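Local coordinates for protein putative glycoside hydrolase (Bacteroides ovatus, PDB 4ONZ) that is a putative glycoside hydrolase of no established function, built as a five-bladed beta-propeller, at residues D60-V65 and Y86-D91; M134-W139 and A147-R152; G205-Y210 and S243-C248; I253-G258 and Q285-G290; G320-E325 and L336-A341. All coordinates share one frame; numbering follows the deposited sequence.

Interaction 1: residues D60-V65 and Y86-D91; sequences DGKIVV and YAESKD
Strands 62-70 and 82-89 form an antiparallel hairpin within one blade of the beta-propeller, and here Val-64 faces Glu-88 as a non-hydrogen-bonded pair, flanked by the hydrogen-bonded pairs Ile-63 with Ser-89 and Val-65 with Ala-87. Each flanking pair makes two backbone bonds; in the first, Ile-63 N reaches Ser-89 O at 2.9 Å and Ser-89 N reaches Ile-63 O at 2.7 Å. On the face of Val-64 and Glu-88, a lysine is long enough to reach the partly exposed Glu-88 carboxylate. The Lys-62 chain runs extended beyond CG and crosses that of Glu-88, making a salt bridge from NZ to OE2 of 2.8 Å on the anti side of the carboxylate. The other oxygen, Glu-88 OE1, accepts from Tyr-86 OH at 2.8 Å and lies at the edge of the phenol ring, so both carboxylate oxygens are gripped and the group's rotation is restricted. Val-64 turns CG1 anti to its amide nitrogen (chi1 174°), bringing it 3.5 Å from Tyr-86 CE2. Val-64 also bonds through its backbone to Thr-57 of strand 50-59, and Glu-88 to Lys-96 of strand 96-97; the other face, with Ile-63 and Val-65, packs on strand 333-340.

Interaction 2: residues M134-W139 and A147-R152; sequences MLYTAW and AVATSR
Met-134 (a selenomethionine) and Ala-149 form one hydrogen-bonded pair, and Tyr-136 with Ala-147 the other. Among the backbone bonds, Met-134 N to Ala-149 O measures 2.8 Å with an N-H...O angle of 170°, and Ala-147 N to Tyr-136 O measures 2.7 Å. In between, the non-hydrogen-bonded pair Leu-135 and Val-148 adds CA-H...O contacts, the shorter from Val-148 CA to Met-134 O at 3.2 Å. These bonds make the antiparallel hairpin of strands 132-139 and 144-151, the two middle strands of a four-stranded propeller blade. The aromatic contact depends on Tyr-136, whose CG sits between the backbone N and the carbonyl carbon (chi1 68°). The ring thereby lies across the partner strand, with Ala-147 CB over one face, 3.8 Å from the centroid and 21° off the normal. Alanine suits this place because a single methyl fits against the ring face; a second, Ala-149 CB, lies 3.8 Å from Tyr-136 CE1. Apolar packing on the opposite face of the sheet sets Leu-135 and Val-148 side by side, pointing the same way, with CD1 of the leucine 3.9 Å from CG2 of the valine. For the polar end of the ring, a water joins Tyr-136 OH to Val-148 O, donating to that carbonyl.

Interaction 3: residues G205-Y210 and S243-C248; sequences GEHAIY and SLLTEC
Glu-206 and Glu-247 stand side by side near a bound unknown ligand, which may mark a pocket of the beta-propeller and lies about 4 Å from the side chain of Glu-247. The contact lays loop 205-210, between strands 200-204 and 210-214, against residues 243-248, on strand 245-255, where Leu-244 and Leu-245 form a classic beta bulge opposite Lys-266. Both glutamates are extended, and each sets CG anti to its amide nitrogen (chi1 179° in Glu-206, -176° in Glu-247); the two side chains point the same way. Their carboxylate planes are 44° apart, and a water lies between Glu-206 OE2 and Glu-247 OE1. Glu-247, the more buried of the two, bonds through OE2 to Ser-179 OG. Cys-248 N gives a fairly straight bond of 3.1 Å to Gly-205 O, whereas Thr-246 N to Glu-206 O is weak. Glycine suits position 205, where the backbone bends back on Ala-208 O and leaves no room for a side chain. Leu-245 puts CD2 over one face of the His-207 ring, 3.5 Å from its centroid. Ile-209 CD1 packs 3.6 Å from Cys-248 SG. Thr-246 OG1 lies 3.3 Å from Ala-208 CA, buried and with no hydrogen-bond partner anywhere in the model.

Interaction 4: residues I253-G258 and Q285-G290; sequences IRTKHG and QLLLDG
Arg-254 reaches across to Gly-290, and the CA atoms of the two segments come nearest at Gly-258 and Gly-290, 4.3 Å apart. The arginine leaves its backbone with CG anti to the carbonyl carbon (chi1 -73°) and runs extended to NE, long enough to span the gap. Its NH1 gives Gly-290 O a bond of 3.0 Å, met on a carbonyl lone pair with the oxygen only 6° out of the guanidinium plane. NE is meanwhile in a salt bridge with Asp-194 and NH2 bonds to Lys-195 O, so three bonds in different directions fix the rotation of the guanidinium. Leu-287 holds CG anti to its own N (chi1 -178°), which carries CD1 to 4.0 Å from His-257 O. Thr-255 starts a type I turn ending at Gly-258. Its OG1 donates to Gly-258 O at 2.9 Å from well above the carbonyl plane, while Thr-255 N bonds to the same oxygen at 2.7 Å; this doubly held carbonyl braces the turn. Glycine suits position 258, where the backbone angles and the nearby Leu-288 O, 3.5 Å from Gly-258 CA, leave no room for a side chain. A water links His-257 O to Gly-290 N. The turn joins strands 245-255 and 258-266, and strand 258-266 lies between 245-255 and 281-288 in the sheet, so the contact bridges two strands that are not direct neighbours, past the start of the middle one.

Interaction 5: residues G320-E325 and L336-A341; sequences GTVFIE and LYYGCA
Ile-324 is wedged between Leu-336 and Tyr-338 at the tight end of this antiparallel hairpin of strands 322-330 and 333-340. Its CG2 lies only 3.3 Å from Leu-336 CD1, closer than usual van der Waals contact, and the two side chains cross at about a right angle. The other branch bends at both torsions (chi1 -47°, chi2 -54°), which lays CD1 3.4 Å from Tyr-338 CB. Branched isoleucine suits this place because its two arms meet different neighbours. Further along the same face, Val-322 CG1 touches Tyr-338 CE2 at 3.7 Å, while Tyr-338 OH leaves the contact to bond with Glu-312. The opposite face is looser between the two strands: Gly-339, paired with Phe-323, offers no side chain, and the phenylalanine ring leads away from the partner strand. That ring stacks edge-to-face on Tyr-281 and comes about 3 Å from a bound unknown ligand. Through the backbone, Phe-323 N meets Gly-339 O at 2.9 Å and Gly-339 N meets Phe-323 O at 2.8 Å; Glu-325 N to Tyr-337 O and Ala-341 N to Thr-321 O extend the ladder on both sides. The chemistry implies a division of labour: aliphatic and aromatic carbon holds the face of Ile-324 together, whereas the face of Phe-323 is spared such packing across the hairpin and turned to other partners of the fold.

From the N terminus the five contacts follow one another in series, each closing before the next opens, so none nests or crosses. Interaction 1 closes a hairpin over 20 residues, interaction 2 a tighter one over seven. Interaction 3 closes a 32-residue excursion, and interaction 4, which shares strand 245-255 with it, spans 26 residues within the same mixed sheet. Interaction 5 closes the last hairpin. It touches two earlier contacts: Ile-63 CG2 of interaction 1 lies 3.6 Å from Tyr-337 OH, and Glu-247 OE1 of interaction 3 lies 3.4 Å from Phe-323 CE1. Thus the last hairpin ties the hairpin of interaction 1 to the region of the unknown ligand.

Interaction 1: residues D60-V65 and Y86-D91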
# COMPACT_ATOMS: atom_id res chain seq x y z
N ASP A 60 0.46 18.45 8.43
CA ASP A 60 1.10 19.71 8.84
C ASP A 60 2.30 20.05 7.98
O ASP A 60 3.37 20.41 8.49
CB ASP A 60 1.52 19.61 10.31
CG ASP A 60 0.34 19.38 11.25
OD1 ASP A 60 -0.78 19.78 10.89
OD2 ASP A 60 0.55 18.82 12.35
N GLY A 61 2.14 19.92 6.67
CA GLY A 61 3.21 20.23 5.71
C GLY A 61 4.37 19.26 5.65
O GLY A 61 5.34 19.51 4.93
N LYS A 62 4.29 18.15 6.39
CA LYS A 62 5.35 17.16 6.41
C LYS A 62 4.89 15.82 5.85
O LYS A 62 3.74 15.43 6.01
CB LYS A 62 5.86 16.93 7.83
CG LYS A 62 6.60 18.11 8.42
CD LYS A 62 7.31 17.71 9.70
CE LYS A 62 8.27 18.78 10.17
NZ LYS A 62 9.08 18.28 11.31
N ILE A 63 5.81 15.13 5.19
CA ILE A 63 5.58 13.81 4.66
C ILE A 63 5.80 12.81 5.80
O ILE A 63 6.79 12.91 6.54
CB ILE A 63 6.52 13.48 3.48
CG1 ILE A 63 6.15 14.35 2.27
CG2 ILE A 63 6.42 12.01 3.11
CD1 ILE A 63 7.11 14.27 1.11
N VAL A 64 4.87 11.88 5.95
CA VAL A 64 4.99 10.84 6.96
C VAL A 64 4.97 9.50 6.26
O VAL A 64 4.10 9.24 5.43
CB VAL A 64 3.84 10.89 7.98
CG1 VAL A 64 3.93 9.69 8.93
CG2 VAL A 64 3.86 12.20 8.75
N VAL A 65 5.95 8.66 6.59
CA VAL A 65 6.06 7.33 6.03
C VAL A 65 5.83 6.35 7.17
O VAL A 65 6.46 6.44 8.22
CB VAL A 65 7.43 7.09 5.37
CG1 VAL A 65 7.51 5.70 4.78
CG2 VAL A 65 7.69 8.14 4.30
N TYR A 86 6.91 4.73 12.28
CA TYR A 86 6.60 6.09 11.87
C TYR A 86 7.90 6.83 11.55
O TYR A 86 8.86 6.76 12.31
CB TYR A 86 5.90 6.80 13.03
CG TYR A 86 5.66 8.30 12.86
CD1 TYR A 86 6.68 9.23 13.08
CD2 TYR A 86 4.39 8.79 12.55
CE1 TYR A 86 6.46 10.59 12.94
CE2 TYR A 86 4.15 10.15 12.43
CZ TYR A 86 5.19 11.05 12.61
OH TYR A 86 4.96 12.40 12.48
N ALA A 87 7.91 7.50 10.40
CA ALA A 87 9.02 8.36 9.99
C ALA A 87 8.41 9.66 9.48
O ALA A 87 7.41 9.65 8.77
CB ALA A 87 9.87 7.71 8.92
N GLU A 88 9.02 10.78 9.87
CA GLU A 88 8.55 12.12 9.52
C GLU A 88 9.63 12.81 8.68
O GLU A 88 10.82 12.68 8.98
CB GLU A 88 8.28 12.84 10.83
CG GLU A 88 7.92 14.30 10.78
CD GLU A 88 7.73 14.85 12.18
OE1 GLU A 88 6.99 14.23 12.97
OE2 GLU A 88 8.33 15.89 12.49
N SER A 89 9.22 13.55 7.65
CA SER A 89 10.15 14.14 6.70
C SER A 89 9.73 15.51 6.18
O SER A 89 8.61 15.70 5.72
CB SER A 89 10.30 13.20 5.50
OG SER A 89 11.21 13.73 4.55
N LYS A 90 10.68 16.45 6.21
CA LYS A 90 10.45 17.81 5.74
C LYS A 90 10.40 17.89 4.22
O LYS A 90 9.56 18.59 3.65
CB LYS A 90 11.61 18.71 6.20
CG LYS A 90 11.85 18.75 7.70
CD LYS A 90 13.16 19.45 8.02
CE LYS A 90 13.46 19.41 9.51
NZ LYS A 90 14.79 20.01 9.82
N ASP A 91 11.30 17.14 3.58
CA ASP A 91 11.51 17.16 2.13
C ASP A 91 11.19 15.85 1.38
O ASP A 91 11.33 15.79 0.16
CB ASP A 91 12.97 17.57 1.85
CG ASP A 91 14.00 16.61 2.49
OD1 ASP A 91 13.61 15.60 3.13
OD2 ASP A 91 15.23 16.85 2.34

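Interaction 2: residues M134-W139 and A147-R152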
# COMPACT_ATOMS: atom_id res chain seq x y z
N MSE A 134 -6.16 3.68 7.72
CA MSE A 134 -5.16 2.71 7.32
C MSE A 134 -5.80 1.38 7.04
O MSE A 134 -6.55 0.85 7.87
CB MSE A 134 -4.10 2.52 8.39
CG MSE A 134 -3.06 1.46 8.00
SE MSE A 134 -1.92 1.07 9.54
CE MSE A 134 -0.91 2.74 9.66
N LEU A 135 -5.53 0.86 5.85
CA LEU A 135 -5.89 -0.49 5.45
C LEU A 135 -4.57 -1.26 5.51
O LEU A 135 -3.59 -0.84 4.88
CB LEU A 135 -6.47 -0.55 4.04
CG LEU A 135 -7.98 -0.33 3.87
CD1 LEU A 135 -8.77 -1.54 4.32
CD2 LEU A 135 -8.45 0.91 4.62
N TYR A 136 -4.55 -2.34 6.27
CA TYR A 136 -3.37 -3.15 6.47
C TYR A 136 -3.75 -4.63 6.58
O TYR A 136 -4.92 -5.00 6.59
CB TYR A 136 -2.61 -2.68 7.73
CG TYR A 136 -3.32 -2.93 9.05
CD1 TYR A 136 -4.29 -2.06 9.53
CD2 TYR A 136 -3.01 -4.04 9.82
CE1 TYR A 136 -4.94 -2.30 10.74
CE2 TYR A 136 -3.63 -4.28 11.03
CZ TYR A 136 -4.60 -3.42 11.49
OH TYR A 136 -5.23 -3.67 12.69
N THR A 137 -2.74 -5.49 6.68
CA THR A 137 -2.99 -6.92 6.80
C THR A 137 -2.75 -7.37 8.23
O THR A 137 -1.68 -7.12 8.78
CB THR A 137 -2.01 -7.69 5.90
OG1 THR A 137 -2.09 -7.19 4.56
CG2 THR A 137 -2.31 -9.19 5.92
N ALA A 138 -3.77 -7.99 8.84
CA ALA A 138 -3.65 -8.60 10.17
C ALA A 138 -3.26 -10.05 9.92
O ALA A 138 -3.90 -10.74 9.12
CB ALA A 138 -4.96 -8.51 10.92
N TRP A 139 -2.21 -10.51 10.58
CA TRP A 139 -1.68 -11.86 10.36
C TRP A 139 -1.66 -12.64 11.66
O TRP A 139 -0.93 -12.29 12.58
CB TRP A 139 -0.28 -11.73 9.76
CG TRP A 139 0.49 -12.97 9.45
CD1 TRP A 139 1.81 -13.20 9.73
CD2 TRP A 139 0.02 -14.15 8.77
NE1 TRP A 139 2.19 -14.43 9.26
CE2 TRP A 139 1.11 -15.04 8.67
CE3 TRP A 139 -1.20 -14.53 8.21
CZ2 TRP A 139 1.01 -16.29 8.05
CZ3 TRP A 139 -1.31 -15.78 7.60
CH2 TRP A 139 -0.20 -16.64 7.53
N ALA A 147 -7.51 -5.37 7.34
CA ALA A 147 -7.98 -4.72 8.56
C ALA A 147 -7.89 -3.22 8.42
O ALA A 147 -7.17 -2.68 7.56
CB ALA A 147 -7.17 -5.21 9.75
N VAL A 148 -8.61 -2.54 9.31
CA VAL A 148 -8.69 -1.09 9.30
C VAL A 148 -8.30 -0.50 10.65
O VAL A 148 -8.76 -0.97 11.68
CB VAL A 148 -10.14 -0.62 9.03
CG1 VAL A 148 -10.22 0.91 9.01
CG2 VAL A 148 -10.68 -1.20 7.73
N ALA A 149 -7.48 0.56 10.60
CA ALA A 149 -7.13 1.36 11.79
C ALA A 149 -7.30 2.83 11.42
O ALA A 149 -7.18 3.18 10.24
CB ALA A 149 -5.69 1.10 12.23
N THR A 150 -7.62 3.67 12.39
CA THR A 150 -7.75 5.10 12.15
C THR A 150 -6.89 5.89 13.13
O THR A 150 -6.49 5.39 14.19
CB THR A 150 -9.21 5.61 12.23
OG1 THR A 150 -9.75 5.34 13.53
CG2 THR A 150 -10.09 4.95 11.17
N SER A 151 -6.58 7.11 12.74
CA SER A 151 -5.79 8.01 13.56
C SER A 151 -6.00 9.44 13.10
O SER A 151 -6.33 9.70 11.95
CB SER A 151 -4.31 7.67 13.45
OG SER A 151 -3.54 8.50 14.30
N ARG A 152 -5.80 10.37 14.03
CA ARG A 152 -5.82 11.79 13.69
C ARG A 152 -4.43 12.40 13.76
O ARG A 152 -4.19 13.42 13.11
CB ARG A 152 -6.82 12.54 14.57
CG ARG A 152 -8.24 12.31 14.10
CD ARG A 152 -9.25 13.23 14.76
NE ARG A 152 -10.40 13.32 13.87
CZ ARG A 152 -10.51 14.19 12.85
NH1 ARG A 152 -9.56 15.08 12.59
NH2 ARG A 152 -11.59 14.16 12.09
O HOH W 1 -7.92 -3.52 12.83

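Interaction 3: residues G205-Y210 and S243-C248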
# COMPACT_ATOMS: atom_id res chain seq x y z
N GLY A 205 -6.83 -6.31 -3.30
CA GLY A 205 -6.45 -7.65 -3.71
C GLY A 205 -5.00 -7.86 -4.08
O GLY A 205 -4.26 -6.91 -4.34
N GLU A 206 -4.62 -9.14 -4.09
CA GLU A 206 -3.28 -9.59 -4.43
C GLU A 206 -3.26 -10.43 -5.72
O GLU A 206 -2.50 -10.14 -6.64
CB GLU A 206 -2.73 -10.41 -3.26
CG GLU A 206 -1.34 -10.98 -3.48
CD GLU A 206 -0.87 -11.85 -2.34
OE1 GLU A 206 -1.70 -12.44 -1.61
OE2 GLU A 206 0.35 -11.99 -2.18
N HIS A 207 -4.11 -11.46 -5.79
CA HIS A 207 -4.19 -12.34 -6.96
C HIS A 207 -5.07 -11.81 -8.09
O HIS A 207 -5.06 -12.34 -9.20
CB HIS A 207 -4.67 -13.73 -6.57
CG HIS A 207 -3.73 -14.44 -5.66
ND1 HIS A 207 -2.75 -15.30 -6.11
CD2 HIS A 207 -3.60 -14.41 -4.31
CE1 HIS A 207 -2.07 -15.77 -5.08
NE2 HIS A 207 -2.56 -15.24 -3.98
N ALA A 208 -5.86 -10.80 -7.77
CA ALA A 208 -6.70 -10.11 -8.73
C ALA A 208 -7.01 -8.77 -8.11
O ALA A 208 -6.81 -8.59 -6.92
CB ALA A 208 -7.98 -10.88 -8.95
N ILE A 209 -7.49 -7.84 -8.91
CA ILE A 209 -7.92 -6.55 -8.39
C ILE A 209 -9.44 -6.61 -8.28
O ILE A 209 -10.14 -6.80 -9.28
CB ILE A 209 -7.52 -5.37 -9.28
CG1 ILE A 209 -6.00 -5.31 -9.48
CG2 ILE A 209 -8.07 -4.06 -8.72
CD1 ILE A 209 -5.20 -4.98 -8.25
N TYR A 210 -9.92 -6.47 -7.05
CA TYR A 210 -11.33 -6.43 -6.73
C TYR A 210 -11.69 -5.02 -6.27
O TYR A 210 -10.84 -4.13 -6.26
CB TYR A 210 -11.64 -7.38 -5.58
CG TYR A 210 -11.22 -8.81 -5.78
CD1 TYR A 210 -12.02 -9.69 -6.49
CD2 TYR A 210 -10.06 -9.31 -5.21
CE1 TYR A 210 -11.66 -11.01 -6.66
CE2 TYR A 210 -9.69 -10.64 -5.38
CZ TYR A 210 -10.51 -11.49 -6.10
OH TYR A 210 -10.16 -12.82 -6.28
N SER A 243 2.27 -11.45 -14.22
CA SER A 243 1.94 -12.81 -14.62
C SER A 243 1.59 -13.77 -13.50
O SER A 243 1.00 -14.81 -13.76
CB SER A 243 3.05 -13.37 -15.50
OG SER A 243 4.33 -13.01 -15.02
N LEU A 244 1.97 -13.44 -12.26
CA LEU A 244 1.56 -14.25 -11.10
C LEU A 244 0.56 -13.52 -10.21
O LEU A 244 -0.35 -14.14 -9.66
CB LEU A 244 2.74 -14.69 -10.25
CG LEU A 244 3.70 -15.69 -10.87
CD1 LEU A 244 4.92 -15.84 -9.97
CD2 LEU A 244 3.04 -17.04 -11.12
N LEU A 245 0.74 -12.21 -10.04
CA LEU A 245 -0.12 -11.42 -9.19
C LEU A 245 -0.35 -10.05 -9.78
O LEU A 245 0.48 -9.54 -10.53
CB LEU A 245 0.54 -11.18 -7.83
CG LEU A 245 0.91 -12.36 -6.95
CD1 LEU A 245 1.65 -11.85 -5.73
CD2 LEU A 245 -0.34 -13.14 -6.54
N THR A 246 -1.49 -9.46 -9.40
CA THR A 246 -1.86 -8.08 -9.76
C THR A 246 -2.34 -7.52 -8.44
O THR A 246 -3.52 -7.65 -8.09
CB THR A 246 -3.01 -7.98 -10.79
OG1 THR A 246 -4.12 -8.76 -10.34
CG2 THR A 246 -2.57 -8.48 -12.17
N GLU A 247 -1.42 -6.89 -7.71
CA GLU A 247 -1.67 -6.46 -6.35
C GLU A 247 -1.73 -4.94 -6.17
O GLU A 247 -0.87 -4.21 -6.66
CB GLU A 247 -0.58 -7.06 -5.45
CG GLU A 247 -0.77 -6.77 -3.96
CD GLU A 247 0.10 -7.63 -3.06
OE1 GLU A 247 1.06 -8.26 -3.55
OE2 GLU A 247 -0.20 -7.68 -1.85
N CYS A 248 -2.73 -4.47 -5.43
CA CYS A 248 -2.91 -3.05 -5.23
C CYS A 248 -1.67 -2.40 -4.62
O CYS A 248 -1.02 -2.96 -3.75
CB CYS A 248 -4.15 -2.74 -4.38
SG CYS A 248 -5.69 -3.06 -5.23
O HOH W 2 2.20 -10.33 -2.46

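Interaction 4: residues I253-G258 and Q285-G290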
# COMPACT_ATOMS: atom_id res chain seq x y z
N ILE A 253 -5.95 7.15 -7.51
CA ILE A 253 -6.03 8.59 -7.62
C ILE A 253 -6.76 9.05 -8.88
O ILE A 253 -6.48 8.59 -9.99
CB ILE A 253 -4.61 9.20 -7.51
CG1 ILE A 253 -4.67 10.73 -7.42
CG2 ILE A 253 -3.70 8.75 -8.66
CD1 ILE A 253 -3.31 11.36 -7.19
N ARG A 254 -7.72 9.96 -8.69
CA ARG A 254 -8.44 10.55 -9.82
C ARG A 254 -7.51 11.46 -10.62
O ARG A 254 -6.64 12.14 -10.05
CB ARG A 254 -9.64 11.36 -9.34
CG ARG A 254 -10.82 10.55 -8.83
CD ARG A 254 -12.06 11.43 -8.84
NE ARG A 254 -13.22 10.79 -8.24
CZ ARG A 254 -14.11 10.03 -8.87
NH1 ARG A 254 -13.99 9.76 -10.17
NH2 ARG A 254 -15.14 9.53 -8.20
N THR A 255 -7.68 11.45 -11.95
CA THR A 255 -6.91 12.29 -12.88
C THR A 255 -7.87 12.79 -13.95
O THR A 255 -9.02 12.36 -13.99
CB THR A 255 -5.78 11.51 -13.60
OG1 THR A 255 -6.36 10.59 -14.54
CG2 THR A 255 -4.90 10.75 -12.61
N LYS A 256 -7.40 13.68 -14.83
CA LYS A 256 -8.24 14.20 -15.93
C LYS A 256 -8.80 13.09 -16.82
O LYS A 256 -9.90 13.22 -17.36
CB LYS A 256 -7.45 15.15 -16.83
CG LYS A 256 -6.93 16.42 -16.20
CD LYS A 256 -6.28 17.30 -17.27
CE LYS A 256 -5.54 18.48 -16.67
NZ LYS A 256 -6.41 19.34 -15.82
N HIS A 257 -8.04 12.00 -16.98
CA HIS A 257 -8.44 10.90 -17.86
C HIS A 257 -9.27 9.80 -17.18
O HIS A 257 -9.80 8.91 -17.86
CB HIS A 257 -7.21 10.30 -18.52
CG HIS A 257 -6.39 11.31 -19.26
ND1 HIS A 257 -5.34 11.99 -18.68
CD2 HIS A 257 -6.48 11.77 -20.53
CE1 HIS A 257 -4.81 12.82 -19.56
NE2 HIS A 257 -5.48 12.70 -20.69
N GLY A 258 -9.39 9.87 -15.86
CA GLY A 258 -10.15 8.88 -15.10
C GLY A 258 -9.42 8.51 -13.82
O GLY A 258 -8.64 9.30 -13.30
N GLN A 285 0.22 0.33 -14.13
CA GLN A 285 -0.88 1.27 -13.90
C GLN A 285 -2.11 0.84 -14.67
O GLN A 285 -2.01 0.33 -15.78
CB GLN A 285 -0.51 2.70 -14.29
CG GLN A 285 0.52 3.33 -13.39
CD GLN A 285 0.84 4.77 -13.75
OE1 GLN A 285 0.00 5.51 -14.28
NE2 GLN A 285 2.06 5.18 -13.44
N LEU A 286 -3.26 1.06 -14.05
CA LEU A 286 -4.55 0.73 -14.62
C LEU A 286 -5.35 2.03 -14.65
O LEU A 286 -5.40 2.75 -13.65
CB LEU A 286 -5.23 -0.31 -13.72
CG LEU A 286 -6.51 -0.99 -14.19
CD1 LEU A 286 -6.26 -1.75 -15.49
CD2 LEU A 286 -7.04 -1.94 -13.12
N LEU A 287 -5.91 2.36 -15.81
CA LEU A 287 -6.76 3.53 -15.98
C LEU A 287 -8.19 3.05 -16.03
O LEU A 287 -8.56 2.25 -16.90
CB LEU A 287 -6.44 4.28 -17.28
CG LEU A 287 -7.27 5.56 -17.49
CD1 LEU A 287 -6.88 6.62 -16.47
CD2 LEU A 287 -7.12 6.11 -18.90
N LEU A 288 -9.01 3.53 -15.10
CA LEU A 288 -10.41 3.15 -15.05
C LEU A 288 -11.29 4.35 -15.29
O LEU A 288 -10.87 5.48 -15.08
CB LEU A 288 -10.75 2.48 -13.73
CG LEU A 288 -9.81 1.32 -13.42
CD1 LEU A 288 -8.73 1.76 -12.44
CD2 LEU A 288 -10.55 0.13 -12.84
N ASP A 289 -12.52 4.09 -15.70
CA ASP A 289 -13.48 5.15 -16.00
C ASP A 289 -13.84 5.91 -14.72
O ASP A 289 -14.14 5.30 -13.69
CB ASP A 289 -14.73 4.55 -16.67
CG ASP A 289 -15.66 5.61 -17.23
OD1 ASP A 289 -16.16 6.45 -16.46
OD2 ASP A 289 -15.92 5.58 -18.45
N GLY A 290 -13.77 7.24 -14.79
CA GLY A 290 -14.07 8.09 -13.64
C GLY A 290 -15.53 8.05 -13.22
O GLY A 290 -15.85 8.38 -12.08
O HOH W 3 -12.86 8.48 -17.06

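Interaction 5: residues G320-E325 and L336-A341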
# COMPACT_ATOMS: atom_id res chain seq x y z
N GLY A 320 16.83 -7.91 -8.28
CA GLY A 320 16.00 -6.90 -7.61
C GLY A 320 14.50 -7.10 -7.61
O GLY A 320 13.97 -7.94 -8.33
N THR A 321 13.84 -6.30 -6.78
CA THR A 321 12.38 -6.30 -6.68
C THR A 321 11.93 -5.01 -5.99
O THR A 321 12.62 -4.49 -5.10
CB THR A 321 11.85 -7.56 -5.96
OG1 THR A 321 10.42 -7.60 -6.04
CG2 THR A 321 12.30 -7.61 -4.49
N VAL A 322 10.80 -4.46 -6.44
CA VAL A 322 10.26 -3.21 -5.90
C VAL A 322 8.75 -3.36 -5.69
O VAL A 322 8.07 -4.02 -6.49
CB VAL A 322 10.56 -1.98 -6.80
CG1 VAL A 322 12.06 -1.79 -6.92
CG2 VAL A 322 9.94 -2.10 -8.18
N PHE A 323 8.24 -2.78 -4.60
CA PHE A 323 6.82 -2.89 -4.24
C PHE A 323 6.31 -1.53 -3.82
O PHE A 323 6.67 -1.02 -2.75
CB PHE A 323 6.65 -3.92 -3.13
CG PHE A 323 5.22 -4.32 -2.89
CD1 PHE A 323 4.64 -5.31 -3.67
CD2 PHE A 323 4.48 -3.74 -1.88
CE1 PHE A 323 3.33 -5.70 -3.45
CE2 PHE A 323 3.18 -4.13 -1.66
CZ PHE A 323 2.60 -5.12 -2.44
N ILE A 324 5.50 -0.93 -4.69
CA ILE A 324 5.00 0.44 -4.53
C ILE A 324 3.81 0.48 -3.62
O ILE A 324 2.83 -0.23 -3.84
CB ILE A 324 4.58 1.05 -5.88
CG1 ILE A 324 5.63 0.82 -6.97
CG2 ILE A 324 4.28 2.54 -5.74
CD1 ILE A 324 7.03 1.26 -6.63
N GLU A 325 3.85 1.33 -2.59
CA GLU A 325 2.77 1.32 -1.61
C GLU A 325 2.36 2.68 -1.03
O GLU A 325 1.30 2.79 -0.39
CB GLU A 325 3.16 0.32 -0.51
CG GLU A 325 2.08 -0.07 0.49
CD GLU A 325 2.49 -1.27 1.32
OE1 GLU A 325 3.31 -2.09 0.83
OE2 GLU A 325 2.01 -1.41 2.47
N LEU A 336 6.81 8.82 -4.54
CA LEU A 336 6.44 7.40 -4.53
C LEU A 336 7.35 6.68 -3.53
O LEU A 336 8.58 6.75 -3.66
CB LEU A 336 6.70 6.85 -5.94
CG LEU A 336 6.01 5.57 -6.37
CD1 LEU A 336 4.51 5.77 -6.34
CD2 LEU A 336 6.47 5.23 -7.78
N TYR A 337 6.76 5.97 -2.57
CA TYR A 337 7.51 5.22 -1.57
C TYR A 337 7.29 3.75 -1.80
O TYR A 337 6.15 3.29 -1.96
CB TYR A 337 7.13 5.64 -0.15
CG TYR A 337 7.58 7.03 0.14
CD1 TYR A 337 8.88 7.27 0.56
CD2 TYR A 337 6.73 8.12 -0.05
CE1 TYR A 337 9.32 8.56 0.80
CE2 TYR A 337 7.16 9.40 0.20
CZ TYR A 337 8.45 9.61 0.62
OH TYR A 337 8.91 10.89 0.84
N TYR A 338 8.38 3.00 -1.79
CA TYR A 338 8.32 1.58 -2.11
C TYR A 338 9.30 0.76 -1.32
O TYR A 338 10.32 1.28 -0.84
CB TYR A 338 8.58 1.38 -3.60
CG TYR A 338 9.92 1.87 -4.16
CD1 TYR A 338 10.15 3.22 -4.48
CD2 TYR A 338 10.93 0.96 -4.47
CE1 TYR A 338 11.36 3.64 -5.02
CE2 TYR A 338 12.13 1.37 -5.01
CZ TYR A 338 12.35 2.70 -5.29
OH TYR A 338 13.57 3.05 -5.83
N GLY A 339 8.96 -0.51 -1.17
CA GLY A 339 9.82 -1.47 -0.54
C GLY A 339 10.80 -1.87 -1.63
O GLY A 339 10.41 -2.12 -2.78
N CYS A 340 12.08 -1.89 -1.28
CA CYS A 340 13.12 -2.28 -2.21
C CYS A 340 13.84 -3.49 -1.63
O CYS A 340 14.22 -3.51 -0.46
CB CYS A 340 14.05 -1.09 -2.53
SG CYS A 340 14.93 -0.36 -1.14
N ALA A 341 13.95 -4.54 -2.45
CA ALA A 341 14.62 -5.78 -2.07
C ALA A 341 13.97 -6.49 -0.88
O ALA A 341 14.65 -7.23 -0.16
CB ALA A 341 16.10 -5.51 -1.79